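Long-range contacts in KLLA0C04147p (Kluyveromyces lactis, PDB 5H2D), which binds ergosterol through its oxysterol-binding-protein-related domain, the part present here, and probably transfers sterols between membranes: residues V277-V282 / F315-V320; Q88-E93 / L188-D193; D39-S44 / P63-E68; L355-R360 / H375-R380. All coordinates share one frame; numbering follows the deposited sequence.

In the fold
The four contacts fall into two pairs on different flanks of the sterol-binding domain. Interactions 1 and 2 lie with their centres 18 Å apart, both reach the antiparallel strands, and both border the helix 95-108; their nearest atoms stay about 5 Å from each other. Interactions 3 and 4, 19 Å apart between centres, share the neighbourhood of the helices 357-363 and 367-390. Across the domain, interactions 1 and 4 are separated by 43 Å between centres. Interaction 3 comes close to the ligand: the Phe66 side chain is about 4 Å from ergosterol, against about 13 Å for Trp318 and about 14 Å for Arg356.

Interaction 1: residues V277-V282 / F315-V320; sequences VSAKKV and FNVWHV
A chi1 of 53° puts CG of Phe315 between its backbone N and carbonyl carbon, which brings the ring over Ala279, whose carbonyl oxygen lies over one face, 3.3 Å from CD1. The methyl of Ala279 makes an off-centre CH-pi contact with the same ring, CB standing 4.2 Å from its centroid. The two backbones also exchange a pair of hydrogen bonds, Ala279 N to Phe315 O and Phe315 N to Ala279 O, each 2.9 Å. A smaller alanine in place of Phe315 would probably take away the ring that covers the methyl of Ala279 on this side and open a gap beside Tyr101 of the helix 95-108. On the other face of the strands, Ser278 OG donates to Asn316 OD1 in the carbonyl plane, at 2.9 Å, while Asn316 ND2 is held by Ser305 OG. Back on the face of Ala279 and Phe315, Val277 CG2 packs 3.9 Å from Trp318 CE3, and Val277 N donates to Trp318 O with an N-H...O angle of 164°. Trp318 in turn meets Tyr82 edge-to-face and touches Ile104 of the helix. Between the Val277-Trp318 and Ser278-Asn316 pairs the register slips by one residue, so Val317 and Trp318 both face Val277: a classic beta bulge in an antiparallel strand pair of the oxysterol-binding domain.

Interaction 2: residues Q88-E93 / L188-D193; sequences QAASFE and LTIRPD
The end of the helix 84-90 meets the chain leaving the strand 178-190 through one nearly straight backbone bond, Asp193 N to Ala90 O, 2.8 Å long with an N-H...O angle of 175°. The donor is tilted 25° from the carbonyl plane, and the CA of Pro192 also approaches the same oxygen. Beside this bond CB of Ala90 touches Ile190, 4.1 Å from its CG2. That branch is placed by chi1 of -66°, which sets CG2 anti to the backbone N of Ile190, while CD1 on the other branch reaches the methyl of Ala89 more loosely. The carboxylate of Asp193 lies alongside the chain at Ser91, with OD2 3.3 Å from CA of Ser91; its OD1 is held by Gln9 and by a salt bridge to Lys160. Ser91 turns its hydroxyl back into its own segment, where OG donates to a lone pair of Gln88 O at 2.6 Å, and Gln88 O takes Ser91 N as well. Around the contact, Ile190 also packs on Trp161 of the strand 161-173 and on Tyr201 of the strand 199-203, and Pro192 rests on Arg98 of the helix 95-108, so the helix 84-90 ends where strand 178-190 runs out between these two neighbours.

Interaction 3: residues D39-S44 / P63-E68; sequences DRPSVS and PVSFNE
Close to the ergosterol pocket, the loop before the helix 45-49 packs on the turn that carries Phe66, whose side chain comes within about 4 Å of the sterol. Phe66 turns the edge of its ring to this loop: Val43 O lies near the ring plane, 3.2 Å from CZ. At the other end of the contact Arg40 reaches across the turn. Its chain bends at chi3 (-57°), which brings NH1 to Val64 O, 3.0 Å away, with the oxygen in the guanidinium plane and an N-H...O angle of 152°. Asn67 O lies 2.9 Å from the same NH1. Val64 O also accepts Asn67 N, so this carbonyl is gripped by two donors; residues 64-65 form a short 3-10 segment that leads into the strand 67-68. The aliphatic part of Arg40 passes over Val64, CG standing 3.9 Å from CG1, and both side chains touch Tyr367 of the helix 367-390. Ser65 OG is modelled 2.4 Å from Pro41 O, a hydrogen bond whose very short length is doubtful. This carbonyl opens the inverse gamma turn centred on Ser42, beyond which Ser44 is the N-cap of the helix 45-49, whose Leu45 touches Phe66.

Interaction 4: residues L355-R360 / H375-R380; sequences LRPDQR and HRVEER
Val377 points its CG2 methyl at an ion pair on the facing segment, 3.9 Å from Asp358 OD2 and 4.2 Å from Arg356 NH2. The methyl approaches the guanidinium obliquely. Arg356 and Asp358 are locked side-on: NE meets OD1 at 2.7 Å in the guanidinium plane, and NH2 meets the syn lone pair of OD2 at 3.0 Å. The Arg356 chain runs extended from CG to NE, while chi1 of Asp358 (48°) tucks CG between its backbone N and carbonyl carbon, turning the carboxylate to the arginine. A bridging water joins the segments, accepting from Arg356 NH2 and donating to Glu378 OE2, each at 2.9 Å, while Arg356 NH1 forms a salt bridge with Glu127. On the neighbouring residues, the side chains of Pro357 and Arg376 cross at about a right angle, Pro357 CG 3.8 Å from Arg376 NH2; that guanidinium is held by Glu373. Exchanging Arg356 for a leucine would probably leave Asp358 and Glu127 without their positive mate and break the water link to Glu378. Arg356 is the N-cap residue of the helix 357-363, whose first turn the contact sets against the long helix 367-390, a helix-helix packing in the C-terminal part of the domain.

Interaction 1: residues V277-V282 / F315-V320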
loop_
_atom_site.group_PDB
_atom_site.type_symbol
_atom_site.label_atom_id
_atom_site.label_comp_id
_atom_site.label_asym_id
_atom_site.label_seq_id
_atom_site.Cartn_x
_atom_site.Cartn_y
_atom_site.Cartn_z
ATOM N N VAL A 277 -3.126 -15.362 10.343
ATOM C CA VAL A 277 -3.918 -14.761 11.408
ATOM C C VAL A 277 -5.221 -15.538 11.561
ATOM O O VAL A 277 -5.878 -15.858 10.565
ATOM C CB VAL A 277 -4.214 -13.276 11.140
ATOM C CG1 VAL A 277 -5.291 -12.782 12.097
ATOM C CG2 VAL A 277 -2.933 -12.459 11.298
ATOM N N SER A 278 -5.585 -15.830 12.805
ATOM C CA SER A 278 -6.809 -16.534 13.160
ATOM C C SER A 278 -7.615 -15.661 14.111
ATOM O O SER A 278 -7.112 -14.683 14.665
ATOM C CB SER A 278 -6.493 -17.887 13.813
ATOM O OG SER A 278 -5.826 -18.744 12.900
ATOM N N ALA A 279 -8.881 -16.022 14.317
ATOM C CA ALA A 279 -9.750 -15.190 15.134
ATOM C C ALA A 279 -10.748 -16.078 15.860
ATOM O O ALA A 279 -10.906 -17.258 15.541
ATOM C CB ALA A 279 -10.489 -14.140 14.295
ATOM N N LYS A 280 -11.438 -15.484 16.826
ATOM C CA LYS A 280 -12.509 -16.184 17.519
ATOM C C LYS A 280 -13.521 -15.177 18.038
ATOM O O LYS A 280 -13.193 -14.018 18.315
ATOM C CB LYS A 280 -11.966 -17.032 18.674
ATOM C CG LYS A 280 -11.542 -16.231 19.877
ATOM C CD LYS A 280 -10.353 -16.888 20.568
ATOM C CE LYS A 280 -10.535 -18.386 20.651
ATOM N NZ LYS A 280 -11.825 -18.731 21.322
ATOM N N LYS A 281 -14.767 -15.629 18.145
ATOM C CA LYS A 281 -15.797 -14.827 18.779
ATOM C C LYS A 281 -15.566 -14.795 20.280
ATOM O O LYS A 281 -15.272 -15.821 20.901
ATOM C CB LYS A 281 -17.184 -15.401 18.479
ATOM C CG LYS A 281 -18.343 -14.524 18.962
ATOM C CD LYS A 281 -18.660 -13.431 17.938
ATOM C CE LYS A 281 -19.708 -12.430 18.442
ATOM N NZ LYS A 281 -19.326 -11.779 19.722
ATOM N N VAL A 282 -15.681 -13.610 20.852
ATOM C CA VAL A 282 -15.652 -13.426 22.297
ATOM C C VAL A 282 -17.088 -13.470 22.798
ATOM O O VAL A 282 -17.957 -12.762 22.276
ATOM C CB VAL A 282 -14.968 -12.102 22.669
ATOM C CG1 VAL A 282 -15.069 -11.851 24.163
ATOM C CG2 VAL A 282 -13.503 -12.126 22.233
ATOM N N PHE A 315 -11.113 -19.707 14.028
ATOM C CA PHE A 315 -11.191 -19.900 12.588
ATOM C C PHE A 315 -10.083 -19.106 11.913
ATOM O O PHE A 315 -9.721 -18.020 12.375
ATOM C CB PHE A 315 -12.559 -19.487 12.026
ATOM C CG PHE A 315 -12.984 -18.094 12.402
ATOM C CD1 PHE A 315 -13.573 -17.841 13.635
ATOM C CD2 PHE A 315 -12.822 -17.042 11.515
ATOM C CE1 PHE A 315 -13.981 -16.568 13.988
ATOM C CE2 PHE A 315 -13.229 -15.762 11.858
ATOM C CZ PHE A 315 -13.805 -15.520 13.096
ATOM N N ASN A 316 -9.541 -19.671 10.836
ATOM C CA ASN A 316 -8.524 -18.982 10.051
ATOM C C ASN A 316 -9.153 -17.856 9.245
ATOM O O ASN A 316 -10.267 -17.984 8.729
ATOM C CB ASN A 316 -7.822 -19.968 9.119
ATOM C CG ASN A 316 -7.042 -21.023 9.875
ATOM O OD1 ASN A 316 -6.504 -20.756 10.947
ATOM N ND2 ASN A 316 -6.983 -22.234 9.322
ATOM N N VAL A 317 -8.435 -16.736 9.141
ATOM C CA VAL A 317 -8.896 -15.585 8.382
ATOM C C VAL A 317 -7.938 -15.233 7.256
ATOM O O VAL A 317 -8.375 -14.902 6.146
ATOM C CB VAL A 317 -9.127 -14.361 9.298
ATOM C CG1 VAL A 317 -10.232 -14.648 10.311
ATOM C CG2 VAL A 317 -7.850 -13.975 10.006
ATOM N N TRP A 318 -6.630 -15.302 7.508
ATOM C CA TRP A 318 -5.643 -14.893 6.516
ATOM C C TRP A 318 -4.397 -15.766 6.605
ATOM O O TRP A 318 -3.950 -16.113 7.701
ATOM C CB TRP A 318 -5.268 -13.413 6.707
ATOM C CG TRP A 318 -4.076 -13.029 5.897
ATOM C CD1 TRP A 318 -4.056 -12.709 4.568
ATOM C CD2 TRP A 318 -2.719 -12.976 6.346
ATOM N NE1 TRP A 318 -2.766 -12.460 4.163
ATOM C CE2 TRP A 318 -1.927 -12.611 5.237
ATOM C CE3 TRP A 318 -2.097 -13.199 7.576
ATOM C CZ2 TRP A 318 -0.545 -12.450 5.326
ATOM C CZ3 TRP A 318 -0.718 -13.042 7.665
ATOM C CH2 TRP A 318 0.039 -12.676 6.542
ATOM N N HIS A 319 -3.833 -16.109 5.445
ATOM C CA HIS A 319 -2.544 -16.783 5.384
ATOM C C HIS A 319 -1.723 -16.189 4.251
ATOM O O HIS A 319 -2.271 -15.835 3.204
ATOM C CB HIS A 319 -2.702 -18.296 5.163
ATOM C CG HIS A 319 -1.451 -19.078 5.418
ATOM N ND1 HIS A 319 -0.363 -19.044 4.568
ATOM C CD2 HIS A 319 -1.113 -19.914 6.429
ATOM C CE1 HIS A 319 0.588 -19.827 5.044
ATOM N NE2 HIS A 319 0.161 -20.364 6.174
ATOM N N VAL A 320 -0.408 -16.105 4.461
ATOM C CA VAL A 320 0.486 -15.510 3.469
ATOM C C VAL A 320 0.505 -16.352 2.200
ATOM O O VAL A 320 0.455 -17.593 2.246
ATOM C CB VAL A 320 1.898 -15.353 4.061
ATOM C CG1 VAL A 320 2.529 -16.708 4.313
ATOM C CG2 VAL A 320 2.784 -14.510 3.140
#

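Interaction 2: residues Q88-E93 / L188-D193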
loop_
_atom_site.group_PDB
_atom_site.type_symbol
_atom_site.label_atom_id
_atom_site.label_comp_id
_atom_site.label_asym_id
_atom_site.label_seq_id
_atom_site.Cartn_x
_atom_site.Cartn_y
_atom_site.Cartn_z
ATOM N N GLN A 88 -15.116 -10.237 1.331
ATOM C CA GLN A 88 -15.611 -11.045 2.438
ATOM C C GLN A 88 -16.243 -10.157 3.501
ATOM O O GLN A 88 -17.355 -10.420 3.967
ATOM C CB GLN A 88 -14.479 -11.883 3.031
ATOM C CG GLN A 88 -13.961 -12.980 2.123
ATOM C CD GLN A 88 -13.020 -13.908 2.853
ATOM O OE1 GLN A 88 -12.003 -13.478 3.380
ATOM N NE2 GLN A 88 -13.373 -15.189 2.915
ATOM N N ALA A 89 -15.555 -9.079 3.883
ATOM C CA ALA A 89 -16.096 -8.160 4.878
ATOM C C ALA A 89 -17.476 -7.653 4.466
ATOM O O ALA A 89 -18.409 -7.621 5.279
ATOM C CB ALA A 89 -15.134 -6.988 5.089
ATOM N N ALA A 90 -17.624 -7.259 3.196
ATOM C CA ALA A 90 -18.894 -6.715 2.733
ATOM C C ALA A 90 -20.030 -7.719 2.866
ATOM O O ALA A 90 -21.196 -7.313 2.938
ATOM C CB ALA A 90 -18.781 -6.259 1.275
ATOM N N SER A 91 -19.714 -9.011 2.917
ATOM C CA SER A 91 -20.742 -10.047 2.898
ATOM C C SER A 91 -21.348 -10.332 4.269
ATOM O O SER A 91 -22.356 -11.048 4.343
ATOM C CB SER A 91 -20.160 -11.337 2.319
ATOM O OG SER A 91 -19.314 -11.977 3.257
ATOM N N PHE A 92 -20.787 -9.792 5.346
ATOM C CA PHE A 92 -21.242 -10.107 6.697
ATOM C C PHE A 92 -22.253 -9.069 7.179
ATOM O O PHE A 92 -21.998 -7.864 7.117
ATOM C CB PHE A 92 -20.047 -10.193 7.654
ATOM C CG PHE A 92 -19.028 -11.222 7.245
ATOM C CD1 PHE A 92 -19.421 -12.513 6.931
ATOM C CD2 PHE A 92 -17.682 -10.896 7.137
ATOM C CE1 PHE A 92 -18.496 -13.463 6.533
ATOM C CE2 PHE A 92 -16.750 -11.847 6.740
ATOM C CZ PHE A 92 -17.154 -13.127 6.435
ATOM N N GLU A 93 -23.410 -9.542 7.658
ATOM C CA GLU A 93 -24.432 -8.609 8.121
ATOM C C GLU A 93 -24.027 -7.930 9.423
ATOM O O GLU A 93 -24.446 -6.801 9.697
ATOM C CB GLU A 93 -25.766 -9.340 8.279
ATOM C CG GLU A 93 -25.705 -10.548 9.196
ATOM C CD GLU A 93 -25.784 -10.164 10.657
ATOM O OE1 GLU A 93 -26.251 -9.040 10.943
ATOM O OE2 GLU A 93 -25.374 -10.977 11.519
ATOM N N LEU A 188 -11.324 3.630 4.397
ATOM C CA LEU A 188 -11.800 2.393 3.801
ATOM C C LEU A 188 -13.319 2.387 3.896
ATOM O O LEU A 188 -13.871 2.438 5.000
ATOM C CB LEU A 188 -11.173 1.181 4.493
ATOM C CG LEU A 188 -11.125 -0.105 3.667
ATOM C CD1 LEU A 188 -10.021 -1.028 4.166
ATOM C CD2 LEU A 188 -12.472 -0.816 3.720
ATOM N N THR A 189 -13.980 2.399 2.740
ATOM C CA THR A 189 -15.432 2.470 2.652
ATOM C C THR A 189 -15.965 1.099 2.269
ATOM O O THR A 189 -15.489 0.495 1.304
ATOM C CB THR A 189 -15.870 3.508 1.615
ATOM O OG1 THR A 189 -15.394 4.802 1.992
ATOM C CG2 THR A 189 -17.398 3.545 1.509
ATOM N N ILE A 190 -16.953 0.606 3.019
ATOM C CA ILE A 190 -17.595 -0.667 2.713
ATOM C C ILE A 190 -19.042 -0.383 2.341
ATOM O O ILE A 190 -19.710 0.405 3.015
ATOM C CB ILE A 190 -17.531 -1.656 3.890
ATOM C CG1 ILE A 190 -16.087 -2.083 4.185
ATOM C CG2 ILE A 190 -18.404 -2.877 3.583
ATOM C CD1 ILE A 190 -15.503 -3.040 3.158
ATOM N N ARG A 191 -19.506 -1.008 1.257
ATOM C CA ARG A 191 -20.924 -1.043 0.893
ATOM C C ARG A 191 -21.460 -2.435 1.215
ATOM O O ARG A 191 -21.320 -3.354 0.397
ATOM C CB ARG A 191 -21.111 -0.717 -0.593
ATOM C CG ARG A 191 -20.976 0.767 -0.917
ATOM C CD ARG A 191 -20.936 1.034 -2.414
ATOM N NE ARG A 191 -19.634 0.729 -3.000
ATOM C CZ ARG A 191 -18.567 1.526 -2.912
ATOM N NH1 ARG A 191 -18.632 2.674 -2.249
ATOM N NH2 ARG A 191 -17.426 1.164 -3.484
ATOM N N PRO A 192 -22.089 -2.636 2.377
ATOM C CA PRO A 192 -22.400 -4.001 2.824
ATOM C C PRO A 192 -23.482 -4.655 1.983
ATOM O O PRO A 192 -24.383 -3.996 1.459
ATOM C CB PRO A 192 -22.882 -3.799 4.266
ATOM C CG PRO A 192 -22.407 -2.426 4.658
ATOM C CD PRO A 192 -22.433 -1.630 3.393
ATOM N N ASP A 193 -23.393 -5.985 1.882
ATOM C CA ASP A 193 -24.407 -6.737 1.151
ATOM C C ASP A 193 -25.778 -6.589 1.796
ATOM O O ASP A 193 -26.798 -6.677 1.104
ATOM C CB ASP A 193 -24.028 -8.219 1.075
ATOM C CG ASP A 193 -22.887 -8.486 0.116
ATOM O OD1 ASP A 193 -22.513 -7.569 -0.643
ATOM O OD2 ASP A 193 -22.371 -9.621 0.112
#

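Interaction 3: residues D39-S44 / P63-E68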
loop_
_atom_site.group_PDB
_atom_site.type_symbol
_atom_site.label_atom_id
_atom_site.label_comp_id
_atom_site.label_asym_id
_atom_site.label_seq_id
_atom_site.Cartn_x
_atom_site.Cartn_y
_atom_site.Cartn_z
ATOM N N ASP A 39 23.113 -10.776 -9.172
ATOM C CA ASP A 39 24.254 -10.887 -8.283
ATOM C C ASP A 39 24.753 -9.520 -7.859
ATOM O O ASP A 39 25.960 -9.259 -7.896
ATOM C CB ASP A 39 25.384 -11.667 -8.957
ATOM C CG ASP A 39 25.325 -13.147 -8.657
ATOM O OD1 ASP A 39 26.147 -13.617 -7.842
ATOM O OD2 ASP A 39 24.452 -13.836 -9.230
ATOM N N ARG A 40 23.846 -8.637 -7.467
ATOM C CA ARG A 40 24.285 -7.469 -6.730
ATOM C C ARG A 40 25.068 -7.961 -5.516
ATOM O O ARG A 40 24.611 -8.882 -4.828
ATOM C CB ARG A 40 23.102 -6.611 -6.291
ATOM C CG ARG A 40 22.326 -5.956 -7.432
ATOM C CD ARG A 40 21.027 -5.367 -6.893
ATOM N NE ARG A 40 20.214 -6.395 -6.235
ATOM C CZ ARG A 40 19.314 -6.157 -5.281
ATOM N NH1 ARG A 40 19.099 -4.921 -4.855
ATOM N NH2 ARG A 40 18.629 -7.159 -4.748
ATOM N N PRO A 41 26.252 -7.416 -5.249
ATOM C CA PRO A 41 27.028 -7.898 -4.102
ATOM C C PRO A 41 26.293 -7.643 -2.795
ATOM O O PRO A 41 25.498 -6.706 -2.668
ATOM C CB PRO A 41 28.327 -7.091 -4.187
ATOM C CG PRO A 41 27.961 -5.868 -4.963
ATOM C CD PRO A 41 26.922 -6.313 -5.953
ATOM N N SER A 42 26.566 -8.493 -1.812
ATOM C CA SER A 42 25.934 -8.370 -0.498
ATOM C C SER A 42 26.789 -7.468 0.395
ATOM O O SER A 42 27.406 -7.901 1.370
ATOM C CB SER A 42 25.732 -9.747 0.119
ATOM O OG SER A 42 26.941 -10.480 0.051
ATOM N N VAL A 43 26.822 -6.181 0.028
ATOM C CA VAL A 43 27.543 -5.192 0.823
ATOM C C VAL A 43 26.898 -5.061 2.202
ATOM O O VAL A 43 25.677 -5.160 2.355
ATOM C CB VAL A 43 27.571 -3.827 0.111
ATOM C CG1 VAL A 43 28.465 -2.849 0.875
ATOM C CG2 VAL A 43 28.029 -3.974 -1.338
ATOM N N SER A 44 27.726 -4.832 3.220
ATOM C CA SER A 44 27.212 -4.696 4.575
ATOM C C SER A 44 26.439 -3.383 4.727
ATOM O O SER A 44 26.928 -2.318 4.341
ATOM C CB SER A 44 28.374 -4.771 5.571
ATOM O OG SER A 44 28.282 -3.810 6.599
ATOM N N PRO A 63 24.220 2.129 -2.538
ATOM C CA PRO A 63 24.563 1.205 -3.620
ATOM C C PRO A 63 23.329 0.443 -4.069
ATOM O O PRO A 63 22.328 0.351 -3.355
ATOM C CB PRO A 63 25.588 0.272 -2.978
ATOM C CG PRO A 63 25.194 0.264 -1.527
ATOM C CD PRO A 63 24.724 1.667 -1.232
ATOM N N VAL A 64 23.409 -0.109 -5.281
ATOM C CA VAL A 64 22.244 -0.770 -5.858
ATOM C C VAL A 64 21.813 -1.978 -5.036
ATOM O O VAL A 64 20.645 -2.377 -5.086
ATOM C CB VAL A 64 22.519 -1.161 -7.324
ATOM C CG1 VAL A 64 23.535 -2.286 -7.393
ATOM C CG2 VAL A 64 21.220 -1.556 -8.006
ATOM N N SER A 65 22.731 -2.577 -4.273
ATOM C CA SER A 65 22.371 -3.662 -3.370
ATOM C C SER A 65 21.279 -3.261 -2.384
ATOM O O SER A 65 20.578 -4.132 -1.859
ATOM C CB SER A 65 23.617 -4.133 -2.604
ATOM O OG SER A 65 24.595 -4.621 -3.508
ATOM N N PHE A 66 21.118 -1.968 -2.108
ATOM C CA PHE A 66 20.090 -1.526 -1.170
ATOM C C PHE A 66 19.024 -0.687 -1.866
ATOM O O PHE A 66 18.339 0.115 -1.217
ATOM C CB PHE A 66 20.726 -0.788 0.016
ATOM C CG PHE A 66 21.532 -1.698 0.886
ATOM C CD1 PHE A 66 20.908 -2.723 1.589
ATOM C CD2 PHE A 66 22.911 -1.584 0.950
ATOM C CE1 PHE A 66 21.637 -3.607 2.361
ATOM C CE2 PHE A 66 23.644 -2.462 1.729
ATOM C CZ PHE A 66 23.005 -3.471 2.430
ATOM N N ASN A 67 18.870 -0.881 -3.171
ATOM C CA ASN A 67 17.765 -0.325 -3.943
ATOM C C ASN A 67 16.873 -1.460 -4.430
ATOM O O ASN A 67 17.318 -2.595 -4.613
ATOM C CB ASN A 67 18.262 0.461 -5.160
ATOM C CG ASN A 67 18.976 1.749 -4.802
ATOM O OD1 ASN A 67 19.818 2.217 -5.563
ATOM N ND2 ASN A 67 18.629 2.341 -3.676
ATOM N N GLU A 68 15.597 -1.137 -4.674
ATOM C CA GLU A 68 14.656 -2.088 -5.239
ATOM C C GLU A 68 13.977 -1.457 -6.450
ATOM O O GLU A 68 13.588 -0.294 -6.383
ATOM C CB GLU A 68 13.598 -2.466 -4.185
ATOM C CG GLU A 68 12.610 -3.512 -4.629
ATOM C CD GLU A 68 11.591 -3.803 -3.543
ATOM O OE1 GLU A 68 10.472 -3.251 -3.589
ATOM O OE2 GLU A 68 11.913 -4.587 -2.637
#

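Interaction 4: residues L355-R360 / H375-R380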
loop_
_atom_site.group_PDB
_atom_site.type_symbol
_atom_site.label_atom_id
_atom_site.label_comp_id
_atom_site.label_asym_id
_atom_site.label_seq_id
_atom_site.Cartn_x
_atom_site.Cartn_y
_atom_site.Cartn_z
ATOM N N LEU A 355 6.696 3.369 -17.237
ATOM C CA LEU A 355 7.508 4.031 -18.251
ATOM C C LEU A 355 8.745 4.690 -17.676
ATOM O O LEU A 355 9.520 5.290 -18.436
ATOM C CB LEU A 355 6.677 5.087 -18.987
ATOM C CG LEU A 355 5.391 4.541 -19.590
ATOM C CD1 LEU A 355 4.549 5.640 -20.225
ATOM C CD2 LEU A 355 5.715 3.447 -20.602
ATOM N N ARG A 356 8.944 4.610 -16.365
ATOM C CA ARG A 356 10.078 5.284 -15.743
ATOM C C ARG A 356 11.382 4.580 -16.109
ATOM O O ARG A 356 11.546 3.397 -15.791
ATOM C CB ARG A 356 9.889 5.355 -14.228
ATOM C CG ARG A 356 10.958 6.196 -13.618
ATOM C CD ARG A 356 10.825 6.393 -12.125
ATOM N NE ARG A 356 12.056 7.025 -11.679
ATOM C CZ ARG A 356 12.207 7.703 -10.549
ATOM N NH1 ARG A 356 11.184 7.878 -9.718
ATOM N NH2 ARG A 356 13.399 8.219 -10.265
ATOM N N PRO A 357 12.328 5.256 -16.776
ATOM C CA PRO A 357 13.427 4.540 -17.440
ATOM C C PRO A 357 14.551 4.089 -16.526
ATOM O O PRO A 357 15.188 3.066 -16.817
ATOM C CB PRO A 357 13.933 5.566 -18.471
ATOM C CG PRO A 357 13.563 6.891 -17.920
ATOM C CD PRO A 357 12.231 6.657 -17.216
ATOM N N ASP A 358 14.856 4.842 -15.460
ATOM C CA ASP A 358 15.878 4.358 -14.533
ATOM C C ASP A 358 15.380 3.136 -13.775
ATOM O O ASP A 358 16.110 2.147 -13.610
ATOM C CB ASP A 358 16.341 5.463 -13.565
ATOM C CG ASP A 358 15.205 6.227 -12.902
ATOM O OD1 ASP A 358 14.036 6.154 -13.343
ATOM O OD2 ASP A 358 15.518 6.955 -11.932
ATOM N N GLN A 359 14.130 3.178 -13.325
ATOM C CA GLN A 359 13.559 2.027 -12.644
ATOM C C GLN A 359 13.465 0.818 -13.574
ATOM O O GLN A 359 13.694 -0.316 -13.142
ATOM C CB GLN A 359 12.187 2.399 -12.080
ATOM C CG GLN A 359 11.575 1.301 -11.248
ATOM C CD GLN A 359 10.270 1.726 -10.633
ATOM O OE1 GLN A 359 10.093 2.882 -10.249
ATOM N NE2 GLN A 359 9.338 0.788 -10.540
ATOM N N ARG A 360 13.121 1.036 -14.848
ATOM C CA ARG A 360 13.068 -0.075 -15.799
ATOM C C ARG A 360 14.444 -0.699 -15.991
ATOM O O ARG A 360 14.583 -1.929 -16.006
ATOM C CB ARG A 360 12.516 0.402 -17.142
ATOM C CG ARG A 360 12.560 -0.656 -18.259
ATOM C CD ARG A 360 11.611 -1.827 -17.991
ATOM N NE ARG A 360 10.274 -1.326 -17.702
ATOM C CZ ARG A 360 9.414 -1.920 -16.881
ATOM N NH1 ARG A 360 9.737 -3.059 -16.287
ATOM N NH2 ARG A 360 8.238 -1.359 -16.646
ATOM N N HIS A 375 20.127 10.144 -12.860
ATOM C CA HIS A 375 20.734 11.462 -12.802
ATOM C C HIS A 375 19.993 12.429 -13.716
ATOM O O HIS A 375 19.736 13.580 -13.343
ATOM C CB HIS A 375 22.207 11.346 -13.189
ATOM C CG HIS A 375 23.000 12.584 -12.933
ATOM N ND1 HIS A 375 23.036 13.641 -13.818
ATOM C CD2 HIS A 375 23.784 12.937 -11.888
ATOM C CE1 HIS A 375 23.811 14.592 -13.329
ATOM N NE2 HIS A 375 24.283 14.188 -12.163
ATOM N N ARG A 376 19.611 11.960 -14.902
ATOM C CA ARG A 376 18.931 12.819 -15.864
ATOM C C ARG A 376 17.551 13.228 -15.366
ATOM O O ARG A 376 17.209 14.416 -15.373
ATOM C CB ARG A 376 18.814 12.102 -17.204
ATOM C CG ARG A 376 18.136 12.944 -18.270
ATOM C CD ARG A 376 18.092 12.238 -19.620
ATOM N NE ARG A 376 17.273 11.030 -19.573
ATOM C CZ ARG A 376 15.945 11.039 -19.564
ATOM N NH1 ARG A 376 15.288 12.194 -19.609
ATOM N NH2 ARG A 376 15.273 9.894 -19.516
ATOM N N VAL A 377 16.735 12.261 -14.941
ATOM C CA VAL A 377 15.373 12.642 -14.589
ATOM C C VAL A 377 15.364 13.439 -13.294
ATOM O O VAL A 377 14.514 14.321 -13.110
ATOM C CB VAL A 377 14.433 11.417 -14.523
ATOM C CG1 VAL A 377 14.386 10.714 -15.884
ATOM C CG2 VAL A 377 14.864 10.464 -13.446
ATOM N N GLU A 378 16.308 13.180 -12.391
ATOM C CA GLU A 378 16.358 13.976 -11.167
ATOM C C GLU A 378 16.840 15.395 -11.446
ATOM O O GLU A 378 16.355 16.348 -10.821
ATOM C CB GLU A 378 17.227 13.290 -10.111
ATOM C CG GLU A 378 16.509 12.090 -9.482
ATOM C CD GLU A 378 17.335 11.390 -8.419
ATOM O OE1 GLU A 378 18.519 11.740 -8.247
ATOM O OE2 GLU A 378 16.800 10.472 -7.755
ATOM N N GLU A 379 17.786 15.563 -12.375
ATOM C CA GLU A 379 18.229 16.914 -12.720
ATOM C C GLU A 379 17.099 17.714 -13.347
ATOM O O GLU A 379 16.894 18.890 -13.012
ATOM C CB GLU A 379 19.437 16.851 -13.662
ATOM C CG GLU A 379 19.649 18.102 -14.514
ATOM C CD GLU A 379 18.886 18.054 -15.845
ATOM O OE1 GLU A 379 18.511 16.941 -16.301
ATOM O OE2 GLU A 379 18.656 19.135 -16.437
ATOM N N ARG A 380 16.341 17.095 -14.251
ATOM C CA ARG A 380 15.243 17.816 -14.888
ATOM C C ARG A 380 14.198 18.233 -13.867
ATOM O O ARG A 380 13.679 19.353 -13.922
ATOM C CB ARG A 380 14.605 16.972 -15.991
ATOM C CG ARG A 380 13.461 17.696 -16.682
ATOM C CD ARG A 380 13.373 17.326 -18.145
ATOM N NE ARG A 380 12.656 16.077 -18.345
ATOM C CZ ARG A 380 11.569 15.951 -19.098
ATOM N NH1 ARG A 380 11.069 16.996 -19.742
ATOM N NH2 ARG A 380 10.989 14.769 -19.215
HETATM O O HOH W 1 14.084 9.401 -7.745
#